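Local atomic coordinates of adhesion G-protein coupled receptor G6 (Danio rerio, PDB entry 6V55), a protein that probably acts as a calcium-binding cell-adhesion receptor in myelination, its large extracellular region preceding a G-protein-coupled membrane domain. Residues F16-P19 with C20-N23. Sequence-based numbering, arbitrary orientation.
Sequences FTSP and CYPN
Tyr21 CB and CD2 rest against Thr17 and Ser18, while the end of the side chain leads away, where the chain leaves strand 13-17 in a type II beta turn running from Ser18 to Tyr21. The turn is closed by Tyr21 N, which donates to Ser18 O at 3.2 Å with an N-H...O angle of 159°. At its corner, Cys20 has a positive phi of 71°, as the third position of this turn type requires. Thr17 OG1 gives Ser18 O a second bond, 2.9 Å long, from the opposite face of its carbonyl plane; a chi1 of 77°, setting OG1 between the backbone N and the carbonyl carbon, brings the hydroxyl there. Thr17 also meets the tyrosine through carbon: its CG2 lies 3.7 Å from Tyr21 CD2, obliquely to the ring, and its CB the same 3.7 Å from Tyr21 CB. The two side chains cross at about a right angle. Pro22 CB, which follows a cis peptide bond, sits 4.1 Å above the plane of the Tyr21 ring, over its centre. With an alanine here, in place of Thr17, Ser18 O would probably keep the turn bond but lose its hydroxyl donor, and a gap would open beside the Tyr21 ring. Ser18 OG, 3.6 Å from Tyr21 CB, is hydrogen-bonded to Phe106 N on neighbouring strand 105-114, and the Tyr21 hydroxyl to Asp49 on strand 41-51. Pro19 packs on Pro26 and Gln29. Two donors on one carbonyl and a tyrosine anchored at its far end are consistent with a defined path out of this edge strand of the CUB beta-sandwich.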
# COMPACT_ATOMS: atom_id res chain seq x y z
N PHE A 16 0.54 -11.16 -3.18
CA PHE A 16 1.13 -10.06 -3.93
C PHE A 16 2.21 -9.44 -3.08
O PHE A 16 2.17 -9.49 -1.85
CB PHE A 16 0.11 -9.01 -4.37
CG PHE A 16 -0.60 -8.30 -3.25
CD1 PHE A 16 -0.17 -7.06 -2.81
CD2 PHE A 16 -1.76 -8.83 -2.72
CE1 PHE A 16 -0.84 -6.40 -1.80
CE2 PHE A 16 -2.45 -8.17 -1.70
CZ PHE A 16 -2.00 -6.95 -1.26
N THR A 17 3.22 -8.88 -3.75
CA THR A 17 4.32 -8.22 -3.07
C THR A 17 4.44 -6.79 -3.56
O THR A 17 3.91 -6.42 -4.62
CB THR A 17 5.66 -8.93 -3.30
OG1 THR A 17 6.16 -8.61 -4.60
CG2 THR A 17 5.57 -10.44 -3.16
N SER A 18 5.18 -5.99 -2.79
CA SER A 18 5.65 -4.68 -3.25
C SER A 18 6.61 -4.89 -4.43
O SER A 18 7.21 -5.96 -4.53
CB SER A 18 6.37 -3.96 -2.11
OG SER A 18 7.54 -4.67 -1.73
N PRO A 19 6.73 -3.91 -5.34
CA PRO A 19 7.58 -4.10 -6.54
C PRO A 19 9.04 -4.32 -6.18
O PRO A 19 9.54 -3.74 -5.22
CB PRO A 19 7.38 -2.79 -7.33
CG PRO A 19 6.64 -1.85 -6.40
CD PRO A 19 5.85 -2.73 -5.51
N CYS A 20 9.61 -5.34 -6.84
CA CYS A 20 10.99 -5.83 -6.71
C CYS A 20 11.29 -6.54 -5.39
O CYS A 20 12.46 -6.81 -5.11
CB CYS A 20 12.04 -4.72 -6.94
SG CYS A 20 11.68 -3.59 -8.31
N TYR A 21 10.26 -6.88 -4.58
CA TYR A 21 10.45 -7.70 -3.37
C TYR A 21 10.98 -9.08 -3.77
O TYR A 21 10.49 -9.66 -4.73
CB TYR A 21 9.12 -7.84 -2.59
CG TYR A 21 9.13 -8.74 -1.34
CD1 TYR A 21 9.45 -8.21 -0.08
CD2 TYR A 21 8.84 -10.11 -1.41
CE1 TYR A 21 9.48 -9.03 1.06
CE2 TYR A 21 8.90 -10.92 -0.31
CZ TYR A 21 9.21 -10.38 0.93
OH TYR A 21 9.22 -11.22 2.02
N PRO A 22 11.95 -9.64 -3.02
CA PRO A 22 12.57 -9.22 -1.74
C PRO A 22 13.72 -8.19 -1.80
O PRO A 22 14.26 -7.88 -0.73
CB PRO A 22 13.08 -10.54 -1.15
CG PRO A 22 13.36 -11.40 -2.32
CD PRO A 22 12.39 -11.00 -3.41
N ASN A 23 14.06 -7.63 -2.96
CA ASN A 23 14.97 -6.49 -3.01
C ASN A 23 14.17 -5.23 -2.70
O ASN A 23 12.96 -5.29 -2.44
CB ASN A 23 15.66 -6.39 -4.37
CG ASN A 23 16.20 -7.72 -4.86
OD1 ASN A 23 15.76 -8.23 -5.90
ND2 ASN A 23 17.18 -8.28 -4.14